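Local coordinates for protein probable ss-1,3-N-acetylglucosaminyltransferase (Staphylococcus aureus subsp. aureus N315, PDB 6H21) that is probably a GT-A-fold glycosyltransferase of family 2 that carries a C-terminal helical linker domain and assembles as a trimer, at residues N324-A329 against I340-L345; N286-K291 against L336-A341. One frame throughout, in Å; residues are numbered along the deposited sequence.

Contact 1: residues N324-A329 against I340-L345; sequences NLKLEA and IADKLL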
loop_
_atom_site.group_PDB
_atom_site.type_symbol
_atom_site.label_atom_id
_atom_site.label_comp_id
_atom_site.label_asym_id
_atom_site.label_seq_id
_atom_site.Cartn_x
_atom_site.Cartn_y
_atom_site.Cartn_z
ATOM N N ASN C 324 -7.363 5.896 -8.621
ATOM C CA ASN C 324 -6.737 4.894 -9.517
ATOM C C ASN C 324 -6.485 3.579 -8.762
ATOM O O ASN C 324 -6.765 2.528 -9.280
ATOM C CB ASN C 324 -5.446 5.389 -10.200
ATOM C CG ASN C 324 -4.185 5.496 -9.336
ATOM O OD1 ASN C 324 -4.198 6.000 -8.209
ATOM N ND2 ASN C 324 -3.042 5.102 -9.887
ATOM N N LEU C 325 -5.890 3.661 -7.572
ATOM C CA LEU C 325 -5.506 2.490 -6.759
ATOM C C LEU C 325 -6.748 1.759 -6.248
ATOM O O LEU C 325 -6.828 0.527 -6.341
ATOM C CB LEU C 325 -4.645 2.958 -5.578
ATOM C CG LEU C 325 -4.274 1.873 -4.564
ATOM C CD1 LEU C 325 -3.535 0.728 -5.227
ATOM C CD2 LEU C 325 -3.443 2.462 -3.437
ATOM N N LYS C 326 -7.717 2.511 -5.729
ATOM C CA LYS C 326 -8.947 1.899 -5.156
ATOM C C LYS C 326 -9.669 1.089 -6.240
ATOM O O LYS C 326 -10.018 -0.070 -6.034
ATOM C CB LYS C 326 -9.843 2.949 -4.493
ATOM C CG LYS C 326 -11.067 2.369 -3.796
ATOM C CD LYS C 326 -11.769 3.339 -2.897
ATOM C CE LYS C 326 -12.904 2.677 -2.134
ATOM N NZ LYS C 326 -13.417 3.536 -1.046
ATOM N N LEU C 327 -9.779 1.673 -7.433
ATOM C CA LEU C 327 -10.452 1.052 -8.536
ATOM C C LEU C 327 -9.699 -0.209 -8.970
ATOM O O LEU C 327 -10.319 -1.225 -9.205
ATOM C CB LEU C 327 -10.603 2.047 -9.697
ATOM C CG LEU C 327 -11.226 1.474 -10.968
ATOM C CD1 LEU C 327 -12.603 0.912 -10.670
ATOM C CD2 LEU C 327 -11.328 2.543 -12.046
ATOM N N GLU C 328 -8.372 -0.141 -9.080
ATOM C CA GLU C 328 -7.610 -1.330 -9.455
ATOM C C GLU C 328 -7.757 -2.419 -8.377
ATOM O O GLU C 328 -7.833 -3.568 -8.694
ATOM C CB GLU C 328 -6.142 -0.990 -9.745
ATOM C CG GLU C 328 -5.415 -2.137 -10.443
ATOM C CD GLU C 328 -6.087 -2.635 -11.712
ATOM O OE1 GLU C 328 -6.396 -1.785 -12.568
ATOM O OE2 GLU C 328 -6.336 -3.855 -11.844
ATOM N N ALA C 329 -7.760 -2.033 -7.104
ATOM C CA ALA C 329 -7.872 -2.984 -6.027
ATOM C C ALA C 329 -9.226 -3.711 -6.103
ATOM O O ALA C 329 -9.280 -4.909 -5.880
ATOM C CB ALA C 329 -7.674 -2.300 -4.705
ATOM N N ILE C 340 -5.898 -0.508 2.064
ATOM C CA ILE C 340 -4.736 0.383 1.920
ATOM C C ILE C 340 -5.152 1.617 1.106
ATOM O O ILE C 340 -4.909 2.710 1.511
ATOM C CB ILE C 340 -3.546 -0.365 1.299
ATOM C CG1 ILE C 340 -2.979 -1.415 2.260
ATOM C CG2 ILE C 340 -2.470 0.607 0.846
ATOM C CD1 ILE C 340 -2.219 -2.525 1.557
ATOM N N ALA C 341 -5.864 1.409 -0.001
ATOM C CA ALA C 341 -6.315 2.537 -0.853
ATOM C C ALA C 341 -7.119 3.544 -0.021
ATOM O O ALA C 341 -6.919 4.768 -0.145
ATOM C CB ALA C 341 -7.125 2.034 -2.015
ATOM N N ASP C 342 -7.973 3.033 0.882
ATOM C CA ASP C 342 -8.838 3.900 1.689
ATOM C C ASP C 342 -8.015 4.679 2.723
ATOM O O ASP C 342 -8.342 5.830 2.992
ATOM C CB ASP C 342 -9.964 3.117 2.365
ATOM C CG ASP C 342 -11.191 2.945 1.491
ATOM O OD1 ASP C 342 -11.338 3.707 0.482
ATOM O OD2 ASP C 342 -12.013 2.070 1.815
ATOM N N LYS C 343 -6.977 4.053 3.298
ATOM C CA LYS C 343 -6.060 4.745 4.229
ATOM C C LYS C 343 -5.297 5.881 3.534
ATOM O O LYS C 343 -4.903 6.860 4.215
ATOM C CB LYS C 343 -5.068 3.767 4.866
ATOM C CG LYS C 343 -5.598 3.090 6.118
ATOM C CD LYS C 343 -4.782 1.904 6.548
ATOM C CE LYS C 343 -5.582 0.971 7.435
ATOM N NZ LYS C 343 -6.140 1.672 8.613
ATOM N N LEU C 344 -5.032 5.743 2.225
ATOM C CA LEU C 344 -4.263 6.745 1.482
ATOM C C LEU C 344 -5.146 7.889 0.959
ATOM O O LEU C 344 -4.642 8.976 0.742
ATOM C CB LEU C 344 -3.497 6.057 0.356
ATOM C CG LEU C 344 -2.368 5.145 0.821
ATOM C CD1 LEU C 344 -1.767 4.393 -0.350
ATOM C CD2 LEU C 344 -1.292 5.916 1.574
ATOM N N LEU C 345 -6.453 7.662 0.801
ATOM C CA LEU C 345 -7.408 8.691 0.359
ATOM C C LEU C 345 -7.736 9.657 1.512
ATOM O O LEU C 345 -7.577 9.320 2.712
ATOM C CB LEU C 345 -8.665 7.992 -0.165
ATOM C CG LEU C 345 -8.538 7.400 -1.568
ATOM C CD1 LEU C 345 -9.691 6.463 -1.880
ATOM C CD2 LEU C 345 -8.454 8.500 -2.614
#
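Leu-325 and Lys-326 meet Ala-341 across an antiparallel helical hairpin, in which helix 324-332 is followed after a short connection by helix 335-344. The axes of the two short segments approach to 8.9 Å at 165°, and the small methyl of Ala-341 permits this: its CB lies 3.6 Å from CA of Lys-326, where the CA atoms of the same two residues are only 5.1 Å apart. On one flank of that methyl sits Leu-325, whose CG is 3.8 Å from Ala-341 CB. With CG anti to the backbone N (chi1 175°), its CD2 branch reaches over the alanine and on to CD1 of Leu-344 at a looser 4.0 Å. That leucine flank faces the trimer interface: Leu-325 packs on Ile-340 of the second subunit, and Leu-344 on Leu-344 of the third.

The tight centre gives way to a polar, more open margin. Lys-326 runs out as an extended chain, all four torsions near 180°, past the partly exposed Asp-342, and its ammonium makes a salt bridge there. A second acceptor, the backbone O of Lys-285, also takes a hydrogen bond from Lys-326 NZ, so two oxygens grip the amine and tie the hairpin to the loop between helices 264-281 and 294-308. Exposed Leu-345, at the chain's last residue, merely crosses the lysine chain at about a right angle, its CD1 3.9 Å from Lys-326 CD. In the salt bridge itself, Lys-326 NZ lies 2.6 Å from Asp-342 OD1, on the syn lone pair of that oxygen.

Contact 2: residues N286-K291 against L336-A341; sequences NFANSK and LAVMIA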
loop_
_atom_site.group_PDB
_atom_site.type_symbol
_atom_site.label_atom_id
_atom_site.label_comp_id
_atom_site.label_asym_id
_atom_site.label_seq_id
_atom_site.Cartn_x
_atom_site.Cartn_y
_atom_site.Cartn_z
ATOM N N ASN C 286 -16.954 2.978 2.056
ATOM C CA ASN C 286 -15.811 2.819 2.954
ATOM C C ASN C 286 -15.938 1.519 3.750
ATOM O O ASN C 286 -15.541 1.458 4.905
ATOM C CB ASN C 286 -15.677 4.020 3.888
ATOM C CG ASN C 286 -15.235 5.270 3.161
ATOM O OD1 ASN C 286 -14.403 5.205 2.262
ATOM N ND2 ASN C 286 -15.769 6.415 3.556
ATOM N N PHE C 287 -16.456 0.469 3.103
ATOM C CA PHE C 287 -16.684 -0.798 3.785
ATOM C C PHE C 287 -15.365 -1.432 4.264
ATOM O O PHE C 287 -15.353 -2.126 5.276
ATOM C CB PHE C 287 -17.410 -1.777 2.859
ATOM C CG PHE C 287 -16.542 -2.411 1.801
ATOM C CD1 PHE C 287 -16.279 -1.762 0.604
ATOM C CD2 PHE C 287 -15.954 -3.649 2.026
ATOM C CE1 PHE C 287 -15.458 -2.335 -0.354
ATOM C CE2 PHE C 287 -15.131 -4.217 1.068
ATOM C CZ PHE C 287 -14.885 -3.557 -0.120
ATOM N N ALA C 288 -14.274 -1.234 3.519
ATOM C CA ALA C 288 -13.046 -2.077 3.680
ATOM C C ALA C 288 -12.445 -1.943 5.091
ATOM O O ALA C 288 -12.037 -2.950 5.652
ATOM C CB ALA C 288 -12.028 -1.791 2.588
ATOM N N ASN C 289 -12.426 -0.732 5.666
ATOM C CA ASN C 289 -11.874 -0.508 6.994
ATOM C C ASN C 289 -12.985 -0.382 8.057
ATOM O O ASN C 289 -12.728 0.097 9.147
ATOM C CB ASN C 289 -10.987 0.737 7.010
ATOM C CG ASN C 289 -9.716 0.570 6.209
ATOM O OD1 ASN C 289 -8.815 -0.165 6.608
ATOM N ND2 ASN C 289 -9.619 1.264 5.099
ATOM N N SER C 290 -14.217 -0.789 7.714
ATOM C CA SER C 290 -15.383 -0.663 8.568
ATOM C C SER C 290 -15.387 -1.784 9.606
ATOM O O SER C 290 -14.539 -2.668 9.595
ATOM C CB SER C 290 -16.666 -0.686 7.746
ATOM O OG SER C 290 -16.994 -2.011 7.325
ATOM N N LYS C 291 -16.412 -1.767 10.465
ATOM C CA LYS C 291 -16.633 -2.798 11.460
ATOM C C LYS C 291 -17.388 -4.011 10.876
ATOM O O LYS C 291 -17.710 -4.927 11.619
ATOM C CB LYS C 291 -17.368 -2.179 12.649
ATOM C CG LYS C 291 -16.493 -1.295 13.528
ATOM C CD LYS C 291 -17.276 -0.615 14.632
ATOM C CE LYS C 291 -16.459 -0.367 15.880
ATOM N NZ LYS C 291 -15.233 0.396 15.554
ATOM N N LEU C 336 -7.156 -6.375 1.025
ATOM C CA LEU C 336 -5.999 -5.669 1.681
ATOM C C LEU C 336 -5.678 -4.376 0.920
ATOM O O LEU C 336 -5.407 -3.330 1.518
ATOM C CB LEU C 336 -4.773 -6.589 1.730
ATOM C CG LEU C 336 -4.776 -7.682 2.803
ATOM C CD1 LEU C 336 -3.530 -8.547 2.718
ATOM C CD2 LEU C 336 -4.870 -7.092 4.187
ATOM N N ALA C 337 -5.690 -4.480 -0.403
ATOM C CA ALA C 337 -5.401 -3.356 -1.290
ATOM C C ALA C 337 -6.503 -2.296 -1.190
ATOM O O ALA C 337 -6.197 -1.125 -1.204
ATOM C CB ALA C 337 -5.209 -3.835 -2.699
ATOM N N VAL C 338 -7.774 -2.687 -1.024
ATOM C CA VAL C 338 -8.839 -1.673 -0.854
ATOM C C VAL C 338 -8.653 -0.944 0.486
ATOM O O VAL C 338 -8.733 0.293 0.554
ATOM C CB VAL C 338 -10.255 -2.259 -1.017
ATOM C CG1 VAL C 338 -11.319 -1.183 -0.854
ATOM C CG2 VAL C 338 -10.413 -2.971 -2.355
ATOM N N MET C 339 -8.399 -1.715 1.549
ATOM C CA MET C 339 -8.113 -1.180 2.858
ATOM C C MET C 339 -6.972 -0.147 2.757
ATOM O O MET C 339 -7.090 0.954 3.281
ATOM C CB MET C 339 -7.713 -2.291 3.829
ATOM C CG MET C 339 -8.863 -3.178 4.246
ATOM S SD MET C 339 -8.299 -4.539 5.265
ATOM C CE MET C 339 -8.033 -3.737 6.841
ATOM N N ILE C 340 -5.898 -0.508 2.064
ATOM C CA ILE C 340 -4.736 0.383 1.920
ATOM C C ILE C 340 -5.152 1.617 1.106
ATOM O O ILE C 340 -4.909 2.710 1.511
ATOM C CB ILE C 340 -3.546 -0.365 1.299
ATOM C CG1 ILE C 340 -2.979 -1.415 2.260
ATOM C CG2 ILE C 340 -2.470 0.607 0.846
ATOM C CD1 ILE C 340 -2.219 -2.525 1.557
ATOM N N ALA C 341 -5.864 1.409 -0.001
ATOM C CA ALA C 341 -6.315 2.537 -0.853
ATOM C C ALA C 341 -7.119 3.544 -0.021
ATOM O O ALA C 341 -6.919 4.768 -0.145
ATOM C CB ALA C 341 -7.125 2.034 -2.015
#
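A type I beta turn from Phe-287 to Ser-290, in the loop between helices 264-281 and 294-308, sets Ala-288 and Asn-289 against helix 335-344. Ala-288 enters with its methyl, CB lying 3.6 Å from CG1 of Val-338 and 3.8 Å from CG of Met-339. A chi1 of -179° sets CG1 of Val-338 anti to N, which carries it toward the Ala-288 methyl, and the Phe-287 ring approaches CG1 obliquely, CE1 to Val-338 CG1 being 4.3 Å.

Beside this apolar patch, the Asn-289 amide crosses the Met-339 side chain. ND2 of Asn-289 donates to the backbone O of Met-339 at 3.1 Å, with an N-H...O angle of 176°; the acceptor lies in the amide plane, and the donor meets a lone pair in the carbonyl plane. Asn-289 OD1, 3.7 Å from Met-339 CE, accepts from Asn-324 ND2 of the third subunit, so partners at both ends probably fix the amide's flip.

Within the turn, Ser-290 N supplies the i+3 to i backbone bond common in beta turns, 3.0 Å from Phe-287 O, and Ser-290 OG adds a second bond to that oxygen at 2.6 Å. The arrangement is a type I turn docked on a helix flank.

The loop of contact 2 (286-291) comes first along the chain, then helix 294-308, then the hairpin of helices 324-332 and 335-344 that makes contact 1. Both contacts end on helix 335-344, sharing Ile-340 and Ala-341, and their centres are 8 Å apart. They touch directly: Ala-329 CB lies 3.5 Å from Ala-337 CB, and Asp-342 CB 3.3 Å from Asn-289 ND2. Helix 335-344 is thus flanked by its hairpin partner and by the earlier loop. Each centre lies about 28 Å from that of the chain, in the helical TarS-type linker region, and neighbouring subunits pack against both, placing this helical unit at the trimer interface.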